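Local coordinates for putative diflavin flavoprotein A 3 (Synechocystis sp., PDB 6H0C) that probably passes electrons from NADH to oxygen, reducing it to water, this chain being the flavodiiron core of the longer protein, at residues P1-V12 against V16-E28. Sequence-based numbering, arbitrary orientation.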
loop_
_atom_site.group_PDB
_atom_site.type_symbol
_atom_site.label_atom_id
_atom_site.label_comp_id
_atom_site.label_asym_id
_atom_site.label_seq_id
_atom_site.Cartn_x
_atom_site.Cartn_y
_atom_site.Cartn_z
ATOM N N PRO A 1 -18.597 0.366 -18.504
ATOM C CA PRO A 1 -18.860 -1.004 -18.963
ATOM C C PRO A 1 -18.591 -2.040 -17.860
ATOM O O PRO A 1 -18.423 -1.662 -16.698
ATOM C CB PRO A 1 -17.879 -1.177 -20.131
ATOM C CG PRO A 1 -17.471 0.251 -20.549
ATOM C CD PRO A 1 -18.095 1.227 -19.589
ATOM N N ALA A 2 -18.557 -3.321 -18.217
ATOM C CA ALA A 2 -18.234 -4.367 -17.248
ATOM C C ALA A 2 -16.718 -4.511 -17.099
ATOM O O ALA A 2 -15.952 -4.038 -17.943
ATOM C CB ALA A 2 -18.858 -5.694 -17.662
ATOM N N LYS A 3 -16.287 -5.162 -16.025
ATOM C CA LYS A 3 -14.871 -5.437 -15.839
ATOM C C LYS A 3 -14.345 -6.192 -17.056
ATOM O O LYS A 3 -15.064 -7.006 -17.624
ATOM C CB LYS A 3 -14.646 -6.241 -14.552
ATOM C CG LYS A 3 -15.238 -5.568 -13.317
ATOM C CD LYS A 3 -14.923 -6.317 -12.036
ATOM C CE LYS A 3 -15.505 -7.710 -12.056
ATOM N NZ LYS A 3 -15.621 -8.249 -10.672
ATOM N N ASP A 4 -13.115 -5.908 -17.479
ATOM C CA ASP A 4 -12.485 -6.718 -18.520
ATOM C C ASP A 4 -10.974 -6.856 -18.303
ATOM O O ASP A 4 -10.435 -6.398 -17.293
ATOM C CB ASP A 4 -12.778 -6.150 -19.921
ATOM C CG ASP A 4 -12.068 -4.816 -20.213
ATOM O OD1 ASP A 4 -11.175 -4.373 -19.461
ATOM O OD2 ASP A 4 -12.410 -4.200 -21.239
ATOM N N VAL A 5 -10.305 -7.494 -19.263
ATOM C CA VAL A 5 -8.857 -7.625 -19.235
ATOM C C VAL A 5 -8.274 -7.108 -20.546
ATOM O O VAL A 5 -8.557 -7.636 -21.620
ATOM C CB VAL A 5 -8.408 -9.087 -19.006
ATOM C CG1 VAL A 5 -6.886 -9.182 -19.013
ATOM C CG2 VAL A 5 -8.985 -9.630 -17.697
ATOM N N GLN A 6 -7.465 -6.060 -20.448
ATOM C CA GLN A 6 -6.831 -5.474 -21.617
ATOM C C GLN A 6 -5.420 -6.012 -21.748
ATOM O O GLN A 6 -4.629 -5.938 -20.805
ATOM C CB GLN A 6 -6.821 -3.954 -21.509
ATOM C CG GLN A 6 -6.180 -3.239 -22.671
ATOM C CD GLN A 6 -6.205 -1.740 -22.474
ATOM O OE1 GLN A 6 -5.993 -1.243 -21.364
ATOM N NE2 GLN A 6 -6.481 -1.006 -23.546
ATOM N N ILE A 7 -5.112 -6.570 -22.914
ATOM C CA ILE A 7 -3.821 -7.209 -23.143
ATOM C C ILE A 7 -3.027 -6.421 -24.164
ATOM O O ILE A 7 -3.560 -6.025 -25.196
ATOM C CB ILE A 7 -3.976 -8.670 -23.635
ATOM C CG1 ILE A 7 -4.847 -9.475 -22.671
ATOM C CG2 ILE A 7 -2.610 -9.339 -23.813
ATOM C CD1 ILE A 7 -4.944 -10.930 -23.044
ATOM N N CYS A 8 -1.749 -6.198 -23.886
ATOM C CA CYS A 8 -0.928 -5.433 -24.798
ATOM C C CYS A 8 0.544 -5.805 -24.651
ATOM O O CYS A 8 1.067 -5.871 -23.533
ATOM C CB CYS A 8 -1.147 -3.938 -24.548
ATOM S SG CYS A 8 -0.379 -2.843 -25.755
ATOM N N PRO A 9 1.221 -6.077 -25.779
ATOM C CA PRO A 9 2.679 -6.245 -25.739
ATOM C C PRO A 9 3.339 -4.897 -25.476
ATOM O O PRO A 9 2.948 -3.921 -26.106
ATOM C CB PRO A 9 3.016 -6.777 -27.136
ATOM C CG PRO A 9 1.899 -6.290 -27.998
ATOM C CD PRO A 9 0.672 -6.274 -27.134
ATOM N N ILE A 10 4.302 -4.824 -24.567
ATOM C CA ILE A 10 4.822 -3.516 -24.168
ATOM C C ILE A 10 6.330 -3.389 -24.348
ATOM O O ILE A 10 6.870 -2.293 -24.309
ATOM C CB ILE A 10 4.462 -3.192 -22.692
ATOM C CG1 ILE A 10 5.062 -4.225 -21.739
ATOM C CG2 ILE A 10 2.947 -3.108 -22.509
ATOM C CD1 ILE A 10 4.904 -3.840 -20.276
ATOM N N ALA A 11 7.004 -4.512 -24.544
ATOM C CA ALA A 11 8.447 -4.528 -24.768
ATOM C C ALA A 11 8.820 -5.949 -25.178
ATOM O O ALA A 11 7.953 -6.825 -25.182
ATOM C CB ALA A 11 9.202 -4.083 -23.517
ATOM N N VAL A 12 10.082 -6.188 -25.531
ATOM C CA VAL A 12 10.466 -7.525 -25.989
ATOM C C VAL A 12 10.143 -8.562 -24.921
ATOM O O VAL A 12 10.479 -8.390 -23.746
ATOM C CB VAL A 12 11.965 -7.628 -26.364
ATOM C CG1 VAL A 12 12.247 -6.839 -27.621
ATOM C CG2 VAL A 12 12.846 -7.154 -25.226
ATOM N N VAL A 16 1.560 -6.794 -20.910
ATOM C CA VAL A 16 0.749 -6.384 -19.760
ATOM C C VAL A 16 -0.689 -6.913 -19.865
ATOM O O VAL A 16 -1.285 -6.969 -20.947
ATOM C CB VAL A 16 0.705 -4.853 -19.587
ATOM C CG1 VAL A 16 -0.058 -4.206 -20.731
ATOM C CG2 VAL A 16 0.049 -4.503 -18.265
ATOM N N PHE A 17 -1.218 -7.337 -18.729
ATOM C CA PHE A 17 -2.618 -7.725 -18.611
ATOM C C PHE A 17 -3.267 -6.748 -17.649
ATOM O O PHE A 17 -3.046 -6.846 -16.440
ATOM C CB PHE A 17 -2.768 -9.164 -18.081
ATOM C CG PHE A 17 -2.282 -10.228 -19.024
ATOM C CD1 PHE A 17 -3.185 -11.036 -19.696
ATOM C CD2 PHE A 17 -0.925 -10.433 -19.231
ATOM C CE1 PHE A 17 -2.746 -12.029 -20.575
ATOM C CE2 PHE A 17 -0.478 -11.420 -20.107
ATOM C CZ PHE A 17 -1.397 -12.220 -20.780
ATOM N N ARG A 18 -4.036 -5.791 -18.157
ATOM C CA ARG A 18 -4.679 -4.826 -17.269
ATOM C C ARG A 18 -6.103 -5.270 -16.947
ATOM O O ARG A 18 -6.986 -5.204 -17.802
ATOM C CB ARG A 18 -4.686 -3.415 -17.881
ATOM C CG ARG A 18 -3.311 -2.933 -18.348
ATOM C CD ARG A 18 -3.203 -1.418 -18.332
ATOM N NE ARG A 18 -4.281 -0.784 -19.085
ATOM C CZ ARG A 18 -4.775 0.421 -18.812
ATOM N NH1 ARG A 18 -5.766 0.914 -19.549
ATOM N NH2 ARG A 18 -4.279 1.135 -17.802
ATOM N N SER A 19 -6.317 -5.742 -15.721
ATOM C CA SER A 19 -7.673 -6.007 -15.244
ATOM C C SER A 19 -8.340 -4.672 -14.946
ATOM O O SER A 19 -7.910 -3.941 -14.047
ATOM C CB SER A 19 -7.661 -6.898 -14.007
ATOM O OG SER A 19 -7.078 -8.155 -14.308
ATOM N N ARG A 20 -9.381 -4.345 -15.705
ATOM C CA ARG A 20 -9.946 -3.007 -15.636
ATOM C C ARG A 20 -11.329 -3.002 -15.006
ATOM O O ARG A 20 -12.145 -3.882 -15.279
ATOM C CB ARG A 20 -10.002 -2.388 -17.039
ATOM C CG ARG A 20 -8.671 -2.417 -17.791
ATOM C CD ARG A 20 -8.731 -1.599 -19.079
ATOM N NE ARG A 20 -9.770 -2.089 -19.979
ATOM C CZ ARG A 20 -10.315 -1.369 -20.954
ATOM N NH1 ARG A 20 -9.918 -0.116 -21.154
ATOM N NH2 ARG A 20 -11.260 -1.899 -21.726
ATOM N N THR A 21 -11.575 -2.011 -14.150
ATOM C CA THR A 21 -12.917 -1.749 -13.637
ATOM C C THR A 21 -13.230 -0.259 -13.785
ATOM O O THR A 21 -12.417 0.595 -13.425
ATOM C CB THR A 21 -13.083 -2.196 -12.153
ATOM O OG1 THR A 21 -14.434 -1.977 -11.738
ATOM C CG2 THR A 21 -12.148 -1.433 -11.217
ATOM N N TRP A 22 -14.392 0.058 -14.346
ATOM C CA TRP A 22 -14.770 1.455 -14.528
ATOM C C TRP A 22 -15.452 1.978 -13.265
ATOM O O TRP A 22 -15.470 3.178 -13.008
ATOM C CB TRP A 22 -15.671 1.624 -15.757
ATOM C CG TRP A 22 -14.890 1.707 -17.049
ATOM C CD1 TRP A 22 -14.373 2.839 -17.637
ATOM C CD2 TRP A 22 -14.521 0.615 -17.896
ATOM N NE1 TRP A 22 -13.713 2.510 -18.801
ATOM C CE2 TRP A 22 -13.789 1.153 -18.981
ATOM C CE3 TRP A 22 -14.731 -0.767 -17.838
ATOM C CZ2 TRP A 22 -13.275 0.356 -19.998
ATOM C CZ3 TRP A 22 -14.222 -1.560 -18.854
ATOM C CH2 TRP A 22 -13.504 -0.997 -19.920
ATOM N N ASP A 23 -15.990 1.064 -12.467
ATOM C CA ASP A 23 -16.654 1.427 -11.220
ATOM C C ASP A 23 -15.733 1.288 -10.015
ATOM O O ASP A 23 -14.778 0.501 -10.029
ATOM C CB ASP A 23 -17.889 0.562 -11.013
ATOM C CG ASP A 23 -18.800 0.563 -12.217
ATOM O OD1 ASP A 23 -19.180 -0.537 -12.667
ATOM O OD2 ASP A 23 -19.129 1.664 -12.716
ATOM N N ARG A 24 -16.023 2.053 -8.969
ATOM C CA ARG A 24 -15.355 1.845 -7.695
ATOM C C ARG A 24 -15.860 0.528 -7.113
ATOM O O ARG A 24 -17.067 0.259 -7.126
ATOM C CB ARG A 24 -15.615 3.005 -6.739
ATOM C CG ARG A 24 -14.960 2.835 -5.384
ATOM C CD ARG A 24 -15.252 4.028 -4.501
ATOM N NE ARG A 24 -16.688 4.291 -4.455
ATOM C CZ ARG A 24 -17.262 5.207 -3.682
ATOM N NH1 ARG A 24 -16.523 5.966 -2.878
ATOM N NH2 ARG A 24 -18.578 5.359 -3.712
ATOM N N LEU A 25 -14.941 -0.302 -6.629
ATOM C CA LEU A 25 -15.322 -1.608 -6.105
ATOM C C LEU A 25 -15.188 -1.693 -4.574
ATOM O O LEU A 25 -15.871 -2.497 -3.937
ATOM C CB LEU A 25 -14.494 -2.714 -6.782
ATOM C CG LEU A 25 -14.681 -2.885 -8.300
ATOM C CD1 LEU A 25 -14.035 -4.173 -8.810
ATOM C CD2 LEU A 25 -16.146 -2.826 -8.702
ATOM N N LYS A 26 -14.320 -0.866 -3.988
ATOM C CA LYS A 26 -14.144 -0.835 -2.533
ATOM C C LYS A 26 -14.337 0.576 -1.973
ATOM O O LYS A 26 -13.985 1.558 -2.620
ATOM C CB LYS A 26 -12.753 -1.337 -2.116
ATOM C CG LYS A 26 -12.051 -2.330 -3.042
ATOM C CD LYS A 26 -10.560 -2.418 -2.655
ATOM C CE LYS A 26 -9.755 -3.363 -3.540
ATOM N NZ LYS A 26 -9.976 -4.795 -3.186
ATOM N N PHE A 27 -14.878 0.673 -0.762
ATOM C CA PHE A 27 -14.916 1.951 -0.061
ATOM C C PHE A 27 -13.569 2.193 0.598
ATOM O O PHE A 27 -13.389 1.950 1.794
ATOM C CB PHE A 27 -16.038 1.993 0.985
ATOM C CG PHE A 27 -17.411 1.930 0.394
ATOM C CD1 PHE A 27 -17.929 3.010 -0.313
ATOM C CD2 PHE A 27 -18.187 0.789 0.532
ATOM C CE1 PHE A 27 -19.205 2.956 -0.872
ATOM C CE2 PHE A 27 -19.461 0.727 -0.022
ATOM C CZ PHE A 27 -19.971 1.812 -0.724
ATOM N N GLU A 28 -12.612 2.646 -0.196
ATOM C CA GLU A 28 -11.331 3.064 0.345
ATOM C C GLU A 28 -11.057 4.453 -0.182
ATOM O O GLU A 28 -11.430 4.759 -1.309
ATOM C CB GLU A 28 -10.233 2.081 -0.034
ATOM C CG GLU A 28 -10.407 0.740 0.645
ATOM C CD GLU A 28 -9.413 -0.277 0.157
ATOM O OE1 GLU A 28 -8.509 0.097 -0.618
ATOM O OE2 GLU A 28 -9.541 -1.456 0.545
HETATM O O HOH W 1 -16.337 -1.889 -14.495
#
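Arg20 reaches across to Asp4 side-on, NE to OD1 at 2.7 Å and NH2 to OD2 at 2.6 Å, with each carboxylate oxygen using its syn lone pair. The two flat groups lie only 11° from coplanar; Asp4 CG sits between its own backbone N and carbonyl carbon (chi1 70°), and the arginine chain bends at chi3 to bring the guanidinium alongside. Arg20 NH1 is engaged beyond the hairpin by Asp181 and the carbonyl of Gly180. At the next pair on this face, two residues along each strand, Arg18 directs both NE and NH1 at a single acceptor, Gln6 OE1, at 2.9 and 2.8 Å, while Gln6 NE2 bonds to the Asp181 carbonyl. These residues belong to the N-terminal antiparallel hairpin of the metallo-beta-lactamase-like domain; strand 4-11 is the outermost of its sheet within the chain, and strand 14-21 is hydrogen-bonded on its other side to strand 37-45. The face bearing Val5, Ile7 and Phe17 is largely apolar, with Ser19 beside Val5: Ile7 CD1 meets Phe17 CE1 at 3.5 Å, Val5 CG1 approaches the ring edge, and helix 60-70 packs against this layer. Toward the chain start the contact becomes looser and more exposed. There the poorly ordered Pro1 lays CG over the six-membered ring of Trp22, 3.9 Å from its centroid, and a water joins Pro1 O to Trp22 N.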